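Putative glutathionylspermidine synthase (Methylobacillus flagellatus, PDB 3N6X) is a putative glutathionylspermidine synthase of the circularly permuted ATP-grasp family and probably uses ATP to join a carboxylate to an amine. Local coordinates at residues N343-L355 with I396-L409. Residues are numbered along the deposited sequence; the frame is centred on the assembly and turned at random. Where two conformers were deposited one is given.
Sequences NVPTYQLSKADDL and ILANPANYIAQPTL
Tyr347 and Ala405 form the hydrogen-bonded pair of a short antiparallel ladder: Tyr347 N gives Ala405 O a straight bond of 2.8 Å, and Ala405 N returns one to Tyr347 O. Beyond it, Leu349 N reaches Tyr403 O from above the carbonyl plane at 3.2 Å, and a water bridges that same oxygen to Ser350 N and Ala401 O. The side chain of Leu349 packs between strand 403-407 and the end of helix 386-398. Its CB sits 3.2 Å from Pro400 O; with CG beside the backbone N (chi1 -77°), CD1 lies over the Ile404–Ala405 peptide and against Ala405 CB, while CD2 meets Ile396 CG2 at 3.5 Å and Tyr403 CB. Leu355 and Ile396 run in opposite directions, Leu355 CD1 against Ile396 CG2, while Leu355 CD2 rests on Pro400 CB. At the other end, Gln406 extends alongside Thr346, and its NE2 donates in the amide plane to Thr346 OG1 (3.2 Å), which itself donates to Val344 O; Gln406 OE1 is held by Lys368. Replacing Thr346 with a valine would probably leave Gln406 NE2 and Val344 O without this shared hydroxyl partner. Strand 347-348 thus forms one edge of the four-stranded antiparallel sheet, with helices packed against it, consistent with an ATP-grasp subdomain.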
ATOM      1  N   ASN A 343       1.095  15.672  -2.341  1.00 32.43           N
ATOM      2  CA  ASN A 343       2.102  15.140  -1.449  1.00 32.27           C
ATOM      3  C   ASN A 343       1.945  15.854  -0.101  1.00 37.59           C
ATOM      4  O   ASN A 343       1.288  16.898  -0.017  1.00 36.90           O
ATOM      5  CB  ASN A 343       3.497  15.441  -2.004  1.00 28.16           C
ATOM      6  CG  ASN A 343       4.205  14.266  -2.627  1.00 41.48           C
ATOM      7  OD1 ASN A 343       3.592  13.319  -3.133  1.00 36.64           O
ATOM      8  ND2 ASN A 343       5.524  14.326  -2.646  1.00 27.43           N
ATOM      9  N   VAL A 344       2.561  15.317   0.929  1.00 34.84           N
ATOM     10  CA  VAL A 344       2.589  15.956   2.238  1.00 34.32           C
ATOM     11  C   VAL A 344       3.991  16.586   2.370  1.00 37.15           C
ATOM     12  O   VAL A 344       4.965  15.906   2.047  1.00 35.96           O
ATOM     13  CB  VAL A 344       2.318  14.907   3.369  1.00 37.59           C
ATOM     14  CG1 VAL A 344       2.446  15.531   4.759  1.00 37.14           C
ATOM     15  CG2 VAL A 344       0.953  14.263   3.197  1.00 37.21           C
ATOM     16  N   PRO A 345       4.141  17.877   2.799  1.00 33.87           N
ATOM     17  CA  PRO A 345       5.503  18.420   2.996  1.00 33.36           C
ATOM     18  C   PRO A 345       6.275  17.510   3.949  1.00 37.26           C
ATOM     19  O   PRO A 345       5.742  17.115   4.996  1.00 35.87           O
ATOM     20  CB  PRO A 345       5.252  19.813   3.587  1.00 34.92           C
ATOM     21  CG  PRO A 345       3.850  20.149   3.184  1.00 38.78           C
ATOM     22  CD  PRO A 345       3.111  18.854   3.205  1.00 34.74           C
ATOM     23  N   THR A 346       7.426  17.011   3.496  1.00 34.27           N
ATOM     24  CA  THR A 346       8.172  16.024   4.268  1.00 34.37           C
ATOM     25  C   THR A 346       9.595  16.445   4.463  1.00 39.14           C
ATOM     26  O   THR A 346      10.270  16.818   3.504  1.00 39.55           O
ATOM     27  CB  THR A 346       8.057  14.627   3.626  1.00 38.69           C
ATOM     28  OG1 THR A 346       6.694  14.371   3.341  1.00 37.57           O
ATOM     29  CG2 THR A 346       8.594  13.516   4.530  1.00 36.39           C
ATOM     30  N   TYR A 347      10.059  16.388   5.710  1.00 35.48           N
ATOM     31  CA  TYR A 347      11.426  16.742   6.071  1.00 34.68           C
ATOM     32  C   TYR A 347      12.249  15.486   6.178  1.00 38.28           C
ATOM     33  O   TYR A 347      11.800  14.530   6.790  1.00 38.88           O
ATOM     34  CB  TYR A 347      11.438  17.491   7.418  1.00 34.79           C
ATOM     35  CG  TYR A 347      10.643  18.778   7.399  1.00 34.76           C
ATOM     36  CD1 TYR A 347      11.219  19.971   6.968  1.00 36.11           C
ATOM     37  CD2 TYR A 347       9.317  18.810   7.824  1.00 34.68           C
ATOM     38  CE1 TYR A 347      10.505  21.166   6.985  1.00 34.88           C
ATOM     39  CE2 TYR A 347       8.587  19.998   7.829  1.00 34.80           C
ATOM     40  CZ  TYR A 347       9.179  21.170   7.385  1.00 40.34           C
ATOM     41  OH  TYR A 347       8.450  22.337   7.321  1.00 42.27           O
ATOM     42  N   GLN A 348      13.436  15.459   5.561  1.00 34.65           N
ATOM     43  CA  GLN A 348      14.337  14.300   5.677  1.00 34.60           C
ATOM     44  C   GLN A 348      15.443  14.662   6.666  1.00 39.03           C
ATOM     45  O   GLN A 348      16.300  15.486   6.353  1.00 37.98           O
ATOM     46  CB  GLN A 348      14.927  13.894   4.310  1.00 35.77           C
ATOM     47  CG  GLN A 348      13.896  13.309   3.321  1.00 42.74           C
ATOM     48  CD  GLN A 348      13.056  14.401   2.689  1.00 66.83           C
ATOM     49  OE1 GLN A 348      13.577  15.395   2.164  1.00 64.98           O
ATOM     50  NE2 GLN A 348      11.736  14.290   2.817  1.00 59.92           N
ATOM     51  N   LEU A 349      15.386  14.090   7.887  1.00 35.74           N
ATOM     52  CA  LEU A 349      16.332  14.411   8.973  1.00 35.63           C
ATOM     53  C   LEU A 349      17.771  14.018   8.671  1.00 39.34           C
ATOM     54  O   LEU A 349      18.677  14.444   9.373  1.00 39.48           O
ATOM     55  CB  LEU A 349      15.847  13.872  10.336  1.00 35.18           C
ATOM     56  CG  LEU A 349      14.723  14.688  11.002  1.00 38.64           C
ATOM     57  CD1 LEU A 349      13.386  14.490  10.299  1.00 39.03           C
ATOM     58  CD2 LEU A 349      14.579  14.331  12.425  1.00 37.91           C
ATOM     59  N   SER A 350      17.991  13.325   7.540  1.00 35.55           N
ATOM     60  CA  SER A 350      19.327  13.041   7.015  1.00 34.64           C
ATOM     61  C   SER A 350      19.951  14.336   6.442  1.00 37.88           C
ATOM     62  O   SER A 350      21.147  14.366   6.162  1.00 37.70           O
ATOM     63  CB  SER A 350      19.246  11.988   5.914  1.00 36.77           C
ATOM     64  OG  SER A 350      18.427  12.422   4.841  1.00 42.93           O
ATOM     65  N   LYS A 351      19.118  15.393   6.242  1.00 32.96           N
ATOM     66  CA  LYS A 351      19.555  16.682   5.696  1.00 31.97           C
ATOM     67  C   LYS A 351      19.666  17.681   6.817  1.00 34.67           C
ATOM     68  O   LYS A 351      18.741  17.803   7.620  1.00 33.80           O
ATOM     69  CB  LYS A 351      18.564  17.181   4.617  1.00 33.26           C
ATOM     70  CG  LYS A 351      18.472  16.250   3.408  1.00 42.80           C
ATOM     71  CD  LYS A 351      17.262  16.571   2.531  1.00 52.16           C
ATOM     72  CE  LYS A 351      16.994  15.481   1.512  1.00 53.82           C
ATOM     73  NZ  LYS A 351      15.834  15.808   0.643  1.00 59.30           N
ATOM     74  N   ALA A 352      20.817  18.372   6.904  1.00 31.77           N
ATOM     75  CA  ALA A 352      21.133  19.320   7.977  1.00 31.08           C
ATOM     76  C   ALA A 352      20.091  20.433   8.138  1.00 35.69           C
ATOM     77  O   ALA A 352      19.676  20.723   9.264  1.00 35.75           O
ATOM     78  CB  ALA A 352      22.515  19.906   7.759  1.00 31.83           C
ATOM     79  N   ASP A 353      19.617  21.009   7.017  1.00 33.38           N
ATOM     80  CA  ASP A 353      18.590  22.059   7.044  1.00 34.32           C
ATOM     81  C   ASP A 353      17.285  21.536   7.618  1.00 37.68           C
ATOM     82  O   ASP A 353      16.627  22.236   8.391  1.00 37.74           O
ATOM     83  CB  ASP A 353      18.353  22.632   5.632  1.00 37.29           C
ATOM     84  CG  ASP A 353      19.541  23.379   5.033  1.00 53.05           C
ATOM     85  OD1 ASP A 353      20.566  23.531   5.737  1.00 55.21           O
ATOM     86  OD2 ASP A 353      19.436  23.821   3.872  1.00 62.29           O
ATOM     87  N   ASP A 354      16.914  20.298   7.244  1.00 33.52           N
ATOM     88  CA  ASP A 354      15.689  19.650   7.713  1.00 32.71           C
ATOM     89  C   ASP A 354      15.802  19.256   9.175  1.00 35.74           C
ATOM     90  O   ASP A 354      14.882  19.522   9.946  1.00 35.19           O
ATOM     91  CB  ASP A 354      15.345  18.429   6.833  1.00 33.63           C
ATOM     92  CG  ASP A 354      14.798  18.780   5.448  1.00 38.76           C
ATOM     93  OD1 ASP A 354      14.940  19.946   5.029  1.00 41.39           O
ATOM     94  OD2 ASP A 354      14.266  17.883   4.782  1.00 42.57           O
ATOM     95  N   LEU A 355      16.962  18.677   9.579  1.00 31.21           N
ATOM     96  CA  LEU A 355      17.214  18.309  10.969  1.00 30.63           C
ATOM     97  C   LEU A 355      17.149  19.549  11.880  1.00 35.49           C
ATOM     98  O   LEU A 355      16.521  19.497  12.928  1.00 35.29           O
ATOM     99  CB  LEU A 355      18.586  17.609  11.094  1.00 30.15           C
ATOM    100  CG  LEU A 355      18.998  17.147  12.505  1.00 32.46           C
ATOM    101  CD1 LEU A 355      17.990  16.182  13.085  1.00 31.85           C
ATOM    102  CD2 LEU A 355      20.348  16.521  12.480  1.00 31.18           C
ATOM    103  N   ILE A 396      16.401  11.033  18.115  1.00 44.37           N
ATOM    104  CA  ILE A 396      16.674  11.534  16.767  1.00 42.82           C
ATOM    105  C   ILE A 396      18.180  11.737  16.556  1.00 45.09           C
ATOM    106  O   ILE A 396      18.732  11.208  15.602  1.00 44.29           O
ATOM    107  CB  ILE A 396      15.871  12.837  16.469  1.00 44.68           C
ATOM    108  CG1 ILE A 396      14.357  12.540  16.320  1.00 43.68           C
ATOM    109  CG2 ILE A 396      16.435  13.559  15.229  1.00 44.02           C
ATOM    110  CD1 ILE A 396      13.455  13.780  16.357  1.00 41.93           C
ATOM    111  N   LEU A 397      18.844  12.483  17.457  1.00 41.49           N
ATOM    112  CA  LEU A 397      20.278  12.790  17.299  1.00 41.02           C
ATOM    113  C   LEU A 397      21.205  11.586  17.380  1.00 46.09           C
ATOM    114  O   LEU A 397      22.318  11.631  16.843  1.00 44.57           O
ATOM    115  CB  LEU A 397      20.716  13.939  18.220  1.00 40.33           C
ATOM    116  CG  LEU A 397      20.139  15.302  17.811  1.00 43.26           C
ATOM    117  CD1 LEU A 397      20.045  16.218  18.969  1.00 42.84           C
ATOM    118  CD2 LEU A 397      20.932  15.922  16.680  1.00 43.19           C
ATOM    119  N   ALA A 398      20.706  10.464  17.955  1.00 45.35           N
ATOM    120  CA  ALA A 398      21.447   9.205  18.009  1.00 45.75           C
ATOM    121  C   ALA A 398      21.545   8.578  16.601  1.00 51.33           C
ATOM    122  O   ALA A 398      22.531   7.901  16.307  1.00 51.64           O
ATOM    123  CB  ALA A 398      20.773   8.248  18.972  1.00 46.55           C
ATOM    124  N   ASN A 399      20.538   8.856  15.711  1.00 48.55           N
ATOM    125  CA  ASN A 399      20.515   8.383  14.311  1.00 48.67           C
ATOM    126  C   ASN A 399      19.550   9.245  13.457  1.00 51.41           C
ATOM    127  O   ASN A 399      18.454   8.783  13.126  1.00 51.18           O
ATOM    128  CB  ASN A 399      20.111   6.894  14.248  1.00 52.61           C
ATOM    129  CG  ASN A 399      20.476   6.207  12.952  1.00 82.72           C
ATOM    130  OD1 ASN A 399      21.083   6.795  12.039  1.00 76.86           O
ATOM    131  ND2 ASN A 399      20.145   4.932  12.858  1.00 77.35           N
ATOM    132  N   PRO A 400      19.923  10.514  13.120  1.00 46.41           N
ATOM    133  CA  PRO A 400      18.974  11.398  12.398  1.00 45.12           C
ATOM    134  C   PRO A 400      18.547  10.930  11.005  1.00 45.74           C
ATOM    135  O   PRO A 400      17.387  11.123  10.636  1.00 43.47           O
ATOM    136  CB  PRO A 400      19.702  12.747  12.358  1.00 46.90           C
ATOM    137  CG  PRO A 400      21.134  12.404  12.527  1.00 51.93           C
ATOM    138  CD  PRO A 400      21.173  11.229  13.446  1.00 47.72           C
ATOM    139  N   ALA A 401      19.458  10.278  10.254  1.00 42.13           N
ATOM    140  CA  ALA A 401      19.166   9.766   8.909  1.00 42.49           C
ATOM    141  C   ALA A 401      18.035   8.710   8.870  1.00 47.73           C
ATOM    142  O   ALA A 401      17.490   8.437   7.794  1.00 49.40           O
ATOM    143  CB  ALA A 401      20.428   9.213   8.268  1.00 42.98           C
ATOM    144  N   ASN A 402      17.666   8.150  10.033  1.00 43.50           N
ATOM    145  CA  ASN A 402      16.594   7.148  10.118  0.50 43.52           C
ATOM    146  C   ASN A 402      15.225   7.800  10.384  1.00 47.98           C
ATOM    147  O   ASN A 402      14.260   7.102  10.685  1.00 48.82           O
ATOM    148  CB  ASN A 402      16.922   6.077  11.196  0.50 42.15           C
ATOM    149  CG  ASN A 402      15.973   4.882  11.201  0.50 61.22           C
ATOM    150  OD1 ASN A 402      15.714   4.245  10.167  0.50 48.87           O
ATOM    151  ND2 ASN A 402      15.405   4.582  12.363  0.50 53.63           N
ATOM    152  N   TYR A 403      15.126   9.136  10.249  1.00 43.24           N
ATOM    153  CA  TYR A 403      13.864   9.816  10.513  1.00 42.20           C
ATOM    154  C   TYR A 403      13.399  10.735   9.401  1.00 44.57           C
ATOM    155  O   TYR A 403      14.202  11.237   8.603  1.00 44.15           O
ATOM    156  CB  TYR A 403      13.924  10.592  11.841  1.00 43.95           C
ATOM    157  CG  TYR A 403      14.090   9.702  13.051  1.00 47.17           C
ATOM    158  CD1 TYR A 403      15.357   9.343  13.509  1.00 49.06           C
ATOM    159  CD2 TYR A 403      12.983   9.217  13.742  1.00 48.26           C
ATOM    160  CE1 TYR A 403      15.517   8.502  14.608  1.00 49.98           C
ATOM    161  CE2 TYR A 403      13.130   8.376  14.845  1.00 49.71           C
ATOM    162  CZ  TYR A 403      14.400   8.019  15.273  1.00 57.76           C
ATOM    163  OH  TYR A 403      14.549   7.202  16.365  1.00 60.22           O
ATOM    164  N   ILE A 404      12.084  10.933   9.341  1.00 38.33           N
ATOM    165  CA  ILE A 404      11.424  11.892   8.479  1.00 37.30           C
ATOM    166  C   ILE A 404      10.411  12.583   9.349  1.00 40.45           C
ATOM    167  O   ILE A 404      10.042  12.043  10.396  1.00 38.98           O
ATOM    168  CB  ILE A 404      10.771  11.268   7.196  1.00 40.20           C
ATOM    169  CG1 ILE A 404       9.734  10.187   7.531  1.00 40.58           C
ATOM    170  CG2 ILE A 404      11.810  10.778   6.201  1.00 39.94           C
ATOM    171  CD1 ILE A 404       8.324  10.628   7.272  1.00 49.86           C
ATOM    172  N   ALA A 405       9.982  13.777   8.965  1.00 38.24           N
ATOM    173  CA  ALA A 405       8.971  14.499   9.736  1.00 39.13           C
ATOM    174  C   ALA A 405       7.993  15.182   8.815  1.00 43.85           C
ATOM    175  O   ALA A 405       8.357  15.563   7.711  1.00 43.64           O
ATOM    176  CB  ALA A 405       9.626  15.517  10.671  1.00 39.62           C
ATOM    177  N   GLN A 406       6.741  15.292   9.244  1.00 42.01           N
ATOM    178  CA  GLN A 406       5.697  15.939   8.463  1.00 42.68           C
ATOM    179  C   GLN A 406       4.881  16.833   9.384  1.00 50.16           C
ATOM    180  O   GLN A 406       4.824  16.575  10.589  1.00 50.03           O
ATOM    181  CB  GLN A 406       4.780  14.877   7.818  1.00 43.90           C
ATOM    182  CG  GLN A 406       5.438  14.078   6.683  1.00 50.36           C
ATOM    183  CD  GLN A 406       4.655  12.843   6.315  1.00 56.09           C
ATOM    184  OE1 GLN A 406       3.903  12.287   7.123  1.00 46.62           O
ATOM    185  NE2 GLN A 406       4.867  12.345   5.103  1.00 47.81           N
ATOM    186  N   PRO A 407       4.207  17.877   8.858  1.00 49.01           N
ATOM    187  CA  PRO A 407       3.317  18.661   9.725  1.00 50.35           C
ATOM    188  C   PRO A 407       2.158  17.790  10.221  1.00 59.29           C
ATOM    189  O   PRO A 407       1.780  16.841   9.533  1.00 60.17           O
ATOM    190  CB  PRO A 407       2.829  19.780   8.806  1.00 51.75           C
ATOM    191  CG  PRO A 407       2.938  19.218   7.432  1.00 55.27           C
ATOM    192  CD  PRO A 407       4.127  18.320   7.450  1.00 50.36           C
ATOM    193  N   THR A 408       1.642  18.059  11.438  1.00 58.54           N
ATOM    194  CA  THR A 408       0.512  17.287  11.986  1.00 58.98           C
ATOM    195  C   THR A 408      -0.750  17.640  11.206  1.00 61.43           C
ATOM    196  O   THR A 408      -1.180  18.797  11.211  1.00 60.17           O
ATOM    197  CB  THR A 408       0.381  17.489  13.517  1.00 72.83           C
ATOM    198  OG1 THR A 408       1.632  17.166  14.135  1.00 75.01           O
ATOM    199  CG2 THR A 408      -0.731  16.625  14.131  1.00 70.90           C
ATOM    200  N   LEU A 409      -1.269  16.668  10.443  1.00 58.15           N
ATOM    201  CA  LEU A 409      -2.413  16.875   9.557  1.00 57.15           C
ATOM    202  C   LEU A 409      -3.728  16.640  10.273  1.00 60.82           C
ATOM    203  O   LEU A 409      -3.808  15.766  11.146  1.00 59.78           O
ATOM    204  CB  LEU A 409      -2.319  15.939   8.332  1.00 56.44           C
ATOM    205  CG  LEU A 409      -1.145  16.153   7.374  1.00 59.66           C
ATOM    206  CD1 LEU A 409      -0.979  14.960   6.460  1.00 59.43           C
ATOM    207  CD2 LEU A 409      -1.323  17.417   6.552  1.00 60.05           C
TER
HETATM  208  O   HOH W   1      16.009  10.837   6.796  1.00 33.62           O